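Long-range contacts in zinc transport protein ZntB (Vibrio parahaemolyticus RIMD 2210633, PDB 3CK6), which probably takes up zinc across the inner membrane as a proton-coupled symporter of the CorA metal ion transporter family, working as a homopentamer: residues Ser115-Glu120 against Gly144-Lys148; Pro92-Leu96 against Ser182-Ile187. The protein carries 1 engineered substitution. One frame throughout, in Å; residues are numbered along the deposited sequence.

Contact 1: Ser115-Glu120 against Gly144-Lys148; sequences SRAIME and GLNGK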
loop_
_atom_site.group_PDB
_atom_site.type_symbol
_atom_site.label_atom_id
_atom_site.label_comp_id
_atom_site.label_asym_id
_atom_site.label_seq_id
_atom_site.Cartn_x
_atom_site.Cartn_y
_atom_site.Cartn_z
ATOM N N SER E 115 8.947 -32.712 9.840
ATOM C CA SER E 115 7.788 -31.876 10.151
ATOM C C SER E 115 6.771 -32.755 10.882
ATOM O O SER E 115 6.437 -33.844 10.405
ATOM C CB SER E 115 7.214 -31.327 8.838
ATOM O OG SER E 115 5.786 -31.160 8.865
ATOM N N ARG E 116 6.284 -32.285 12.028
ATOM C CA ARG E 116 5.284 -33.018 12.793
ATOM C C ARG E 116 3.986 -33.154 11.977
ATOM O O ARG E 116 3.358 -34.194 12.011
ATOM C CB ARG E 116 5.025 -32.364 14.157
ATOM C CG ARG E 116 3.902 -33.023 14.950
ATOM C CD ARG E 116 4.395 -33.980 16.039
ATOM N NE ARG E 116 5.001 -35.217 15.528
ATOM C CZ ARG E 116 4.480 -36.441 15.672
ATOM N NH1 ARG E 116 3.318 -36.620 16.296
ATOM N NH2 ARG E 116 5.126 -37.497 15.184
ATOM N N ALA E 117 3.632 -32.116 11.223
ATOM C CA ALA E 117 2.445 -32.142 10.328
ATOM C C ALA E 117 2.448 -33.320 9.338
ATOM O O ALA E 117 1.441 -34.023 9.157
ATOM C CB ALA E 117 2.361 -30.837 9.566
ATOM N N ILE E 118 3.583 -33.521 8.674
ATOM C CA ILE E 118 3.725 -34.633 7.742
ATOM C C ILE E 118 3.826 -36.015 8.436
ATOM O O ILE E 118 3.261 -36.983 7.947
ATOM C CB ILE E 118 4.860 -34.379 6.717
ATOM C CG1 ILE E 118 4.465 -33.188 5.817
ATOM C CG2 ILE E 118 5.082 -35.640 5.844
ATOM C CD1 ILE E 118 5.572 -32.663 4.940
HETATM N N MSE E 119 4.508 -36.091 9.582
HETATM C CA MSE E 119 4.468 -37.302 10.416
HETATM C C MSE E 119 3.051 -37.749 10.739
HETATM O O MSE E 119 2.743 -38.937 10.669
HETATM C CB MSE E 119 5.212 -37.101 11.752
HETATM C CG MSE E 119 6.656 -36.775 11.590
HETATM SE SE MSE E 119 7.514 -36.620 13.298
HETATM C CE MSE E 119 8.679 -35.149 12.862
ATOM N N GLU E 120 2.197 -36.797 11.106
ATOM C CA GLU E 120 0.802 -37.109 11.468
ATOM C C GLU E 120 0.030 -37.665 10.262
ATOM O O GLU E 120 -0.743 -38.612 10.404
ATOM C CB GLU E 120 0.128 -35.912 12.159
ATOM C CG GLU E 120 0.708 -35.766 13.605
ATOM C CD GLU E 120 0.320 -34.502 14.385
ATOM O OE1 GLU E 120 -0.550 -33.709 13.955
ATOM O OE2 GLU E 120 0.918 -34.311 15.475
ATOM N N GLY E 144 -2.038 -28.864 7.964
ATOM C CA GLY E 144 -1.244 -29.419 9.062
ATOM C C GLY E 144 -0.192 -28.416 9.530
ATOM O O GLY E 144 -0.042 -28.183 10.726
ATOM N N LEU E 145 0.533 -27.837 8.568
ATOM C CA LEU E 145 1.532 -26.791 8.821
ATOM C C LEU E 145 0.925 -25.558 9.516
ATOM O O LEU E 145 1.505 -25.057 10.486
ATOM C CB LEU E 145 2.263 -26.411 7.527
ATOM C CG LEU E 145 3.203 -27.449 6.892
ATOM C CD1 LEU E 145 3.676 -26.979 5.522
ATOM C CD2 LEU E 145 4.381 -27.765 7.796
ATOM N N ASN E 146 -0.244 -25.092 9.043
ATOM C CA ASN E 146 -1.031 -24.045 9.739
ATOM C C ASN E 146 -1.330 -24.400 11.191
ATOM O O ASN E 146 -1.070 -23.596 12.096
ATOM C CB ASN E 146 -2.393 -23.808 9.046
ATOM C CG ASN E 146 -2.284 -23.005 7.766
ATOM O OD1 ASN E 146 -1.256 -22.364 7.518
ATOM N ND2 ASN E 146 -3.369 -23.013 6.943
ATOM N N GLY E 147 -1.926 -25.582 11.393
ATOM C CA GLY E 147 -2.259 -26.094 12.724
ATOM C C GLY E 147 -1.088 -26.038 13.704
ATOM O O GLY E 147 -1.238 -25.599 14.847
ATOM N N LYS E 148 0.084 -26.485 13.270
ATOM C CA LYS E 148 1.268 -26.423 14.151
ATOM C C LYS E 148 1.790 -25.006 14.413
ATOM O O LYS E 148 2.309 -24.730 15.499
ATOM C CB LYS E 148 2.388 -27.351 13.641
ATOM C CG LYS E 148 1.951 -28.820 13.473
ATOM C CD LYS E 148 1.392 -29.398 14.764
ATOM C CE LYS E 148 0.972 -30.843 14.581
ATOM N NZ LYS E 148 0.522 -31.468 15.871
#
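Lys148 and Glu120 form the salt bridge that joins the two helices. Lys148 NZ donates to Glu120 OE2 at 2.9 Å, reaching it on the syn side and 20° out of the carboxylate plane. A second, weak bond runs from Lys148 NZ to Glu120 OE1 at 3.1 Å. The two side chains come from opposite directions. The lysine bends once, at chi2 (-56°), and is extended from there on, which carries NZ across the gap. Arg116 adds to the network from within helix 116-126: its NH1 forms a salt bridge with Glu120 OE2 at 3.4 Å. The carboxylate thus lies between two cationic groups, which would probably keep it ionised. The alkyl part of Arg116 also takes part, with CG 3.7 Å from Lys148 CE.

The contact joins the start of helix 116-126, which follows strand 106-111 of the sheet, to the long helix 134-161 in the cytoplasmic domain of this CorA-family protein. The short segments run at 128° to each other, and their axes come within 8.9 Å. Ser115 is the N-cap of helix 116-126; its OG accepts from Ile118 N at 3.2 Å in a nearly straight bond.

Ala117 sits at the closest backbone approach, facing Gly144. Its CB lies 3.5 Å from Gly144 C, over a helix surface that carries no side chain at that point. Leu145 CD2 packs beside this methyl group and also touches Ser115 OG. On the sheet side, Ile118 rests on Trp33 and His35 of strand 32-37.

Contact 2: Pro92-Leu96 against Ser182-Ile187; sequences PEDML and SIKRFI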
loop_
_atom_site.group_PDB
_atom_site.type_symbol
_atom_site.label_atom_id
_atom_site.label_comp_id
_atom_site.label_asym_id
_atom_site.label_seq_id
_atom_site.Cartn_x
_atom_site.Cartn_y
_atom_site.Cartn_z
ATOM N N PRO E 92 11.987 -23.369 17.557
ATOM C CA PRO E 92 10.768 -23.511 16.752
ATOM C C PRO E 92 10.670 -22.469 15.638
ATOM O O PRO E 92 10.184 -22.788 14.531
ATOM C CB PRO E 92 9.637 -23.292 17.771
ATOM C CG PRO E 92 10.213 -23.650 19.065
ATOM C CD PRO E 92 11.675 -23.283 19.001
ATOM N N GLU E 93 11.136 -21.253 15.932
ATOM C CA GLU E 93 11.039 -20.108 15.011
ATOM C C GLU E 93 12.045 -20.156 13.855
ATOM O O GLU E 93 11.903 -19.394 12.900
ATOM C CB GLU E 93 11.165 -18.768 15.756
ATOM C CG GLU E 93 12.583 -18.404 16.158
ATOM C CD GLU E 93 12.888 -18.767 17.604
ATOM O OE1 GLU E 93 12.129 -19.568 18.202
ATOM O OE2 GLU E 93 13.882 -18.233 18.143
ATOM N N ASP E 94 13.040 -21.037 13.940
ATOM C CA ASP E 94 13.932 -21.324 12.796
ATOM C C ASP E 94 13.260 -22.336 11.865
ATOM O O ASP E 94 13.633 -23.516 11.765
ATOM C CB ASP E 94 15.291 -21.794 13.273
ATOM C CG ASP E 94 15.937 -20.800 14.229
ATOM O OD1 ASP E 94 15.680 -19.569 14.095
ATOM O OD2 ASP E 94 16.680 -21.261 15.121
HETATM N N MSE E 95 12.248 -21.834 11.178
HETATM C CA MSE E 95 11.275 -22.667 10.498
HETATM C C MSE E 95 11.880 -23.495 9.381
HETATM O O MSE E 95 12.790 -23.039 8.682
HETATM C CB MSE E 95 10.149 -21.796 9.941
HETATM C CG MSE E 95 9.522 -20.904 10.991
HETATM SE SE MSE E 95 7.976 -20.003 10.240
HETATM C CE MSE E 95 6.782 -21.488 9.999
ATOM N N LEU E 96 11.369 -24.714 9.246
ATOM C CA LEU E 96 11.782 -25.667 8.214
ATOM C C LEU E 96 11.129 -25.389 6.873
ATOM O O LEU E 96 9.945 -25.037 6.808
ATOM C CB LEU E 96 11.449 -27.100 8.642
ATOM C CG LEU E 96 10.057 -27.431 9.221
ATOM C CD1 LEU E 96 8.957 -27.617 8.170
ATOM C CD2 LEU E 96 10.142 -28.659 10.146
ATOM N N SER E 182 10.779 -13.464 13.319
ATOM C CA SER E 182 11.322 -14.663 12.671
ATOM C C SER E 182 10.227 -15.457 11.943
ATOM O O SER E 182 10.445 -15.881 10.805
ATOM C CB SER E 182 12.071 -15.556 13.664
ATOM O OG SER E 182 13.136 -14.863 14.300
ATOM N N ILE E 183 9.071 -15.650 12.594
ATOM C CA ILE E 183 7.888 -16.325 11.994
ATOM C C ILE E 183 7.326 -15.513 10.847
ATOM O O ILE E 183 6.979 -16.068 9.769
ATOM C CB ILE E 183 6.689 -16.521 13.026
ATOM C CG1 ILE E 183 7.084 -17.351 14.256
ATOM C CG2 ILE E 183 5.484 -17.169 12.377
ATOM C CD1 ILE E 183 8.008 -18.517 14.015
ATOM N N LYS E 184 7.184 -14.211 11.088
ATOM C CA LYS E 184 6.509 -13.324 10.126
ATOM C C LYS E 184 7.253 -13.310 8.786
ATOM O O LYS E 184 6.627 -13.261 7.723
ATOM C CB LYS E 184 6.395 -11.906 10.673
ATOM C CG LYS E 184 5.902 -10.899 9.634
ATOM C CD LYS E 184 5.805 -9.509 10.264
ATOM C CE LYS E 184 5.396 -8.469 9.217
ATOM N NZ LYS E 184 4.975 -7.201 9.878
ATOM N N ARG E 185 8.583 -13.380 8.869
ATOM C CA ARG E 185 9.470 -13.413 7.709
ATOM C C ARG E 185 9.013 -14.423 6.647
ATOM O O ARG E 185 9.112 -14.158 5.443
ATOM C CB ARG E 185 10.906 -13.725 8.161
ATOM C CG ARG E 185 11.929 -13.910 7.035
ATOM C CD ARG E 185 13.226 -14.453 7.606
ATOM N NE ARG E 185 14.286 -14.566 6.605
ATOM C CZ ARG E 185 15.494 -15.049 6.850
ATOM N NH1 ARG E 185 15.810 -15.460 8.088
ATOM N NH2 ARG E 185 16.407 -15.103 5.856
ATOM N N PHE E 186 8.512 -15.567 7.106
ATOM C CA PHE E 186 8.057 -16.647 6.213
ATOM C C PHE E 186 6.538 -16.789 6.086
ATOM O O PHE E 186 6.027 -17.299 5.082
ATOM C CB PHE E 186 8.650 -17.963 6.673
ATOM C CG PHE E 186 10.163 -17.965 6.659
ATOM C CD1 PHE E 186 10.851 -17.742 5.466
ATOM C CD2 PHE E 186 10.881 -18.151 7.829
ATOM C CE1 PHE E 186 12.251 -17.743 5.423
ATOM C CE2 PHE E 186 12.297 -18.146 7.802
ATOM C CZ PHE E 186 12.972 -17.940 6.584
ATOM N N ILE E 187 5.827 -16.386 7.121
ATOM C CA ILE E 187 4.396 -16.620 7.140
ATOM C C ILE E 187 3.620 -15.660 6.239
ATOM O O ILE E 187 2.633 -16.048 5.626
ATOM C CB ILE E 187 3.888 -16.801 8.581
ATOM C CG1 ILE E 187 4.431 -18.150 9.069
ATOM C CG2 ILE E 187 2.370 -16.795 8.637
ATOM C CD1 ILE E 187 3.987 -18.542 10.446
HETATM O O HOH W 1 11.951 -18.041 10.822
#
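Met95, a selenomethionine in this crystal, fills the tight part of the contact. Its selenium lies against Ile183 and Phe186, 4.1 Å from Ile183 CD1 and 4.2 Å from Phe186 CB. The chain is extended as far as SE and then turns at chi3 (68°), which sends the terminal methyl to Ile187. Met95 CE ends 4.1 Å from Ile187 CD1. Met95 crosses both isoleucines at about a right angle. The selenium also makes an oblique Met-aromatic contact with Phe186, 5.5 Å from the ring centroid.

Glu93 lies at the other end, close-packed through CB but partly exposed. Its CA and CB are covered by Ile183 CD1, with Glu93 CB 3.6 Å from that methyl. Glu93 CG sits between the backbone N and the carbonyl carbon (chi1 77°) and touches Ser182 CB. The looser side begins beyond it, where the carboxylate leads away from the helix and a water bridges the two backbones. The water donates to Glu93 O and to Ser182 O, and it lies at the edge of the Phe186 ring, in its plane. Ser182 OG is held within its own helix by Lys178 O, and Phe228 of a second subunit packs on Ser182.

Asp94 is the centre of an inverse gamma turn in this loop, which connects strands 77-83 and 96-103. Arg82 holds the loop by bonding to Met95 O and makes a cation-pi contact with Phe186. Ile149 of helix 134-161 packs on Met95 and Ile187. Helix 209-246 touches Ile183 through Ile226 and Ile187 through Ile219 and Ile222.

Overall arrangement
From the N terminus, the chain first lays down strands and two short helices before the loop 92-96. Contact 2 opens there. Strands 96-103 and 106-111 follow, and then contact 1 opens at Ser115. Contact 1 closes soon after, on helix 134-161, around a short and mainly helical loop. Contact 2 closes much later, on helix 173-199, so contact 1 is nested inside its loop. The two centres are 14 Å apart, and the contacts touch where Ser115 CA packs on Leu96 CD2 at 4.0 Å. Contact 2 ties a sheet connection to helix 173-199, whereas contact 1 ties helix 116-126 to helix 134-161, the long helix that follows it and comes just before helix 173-199.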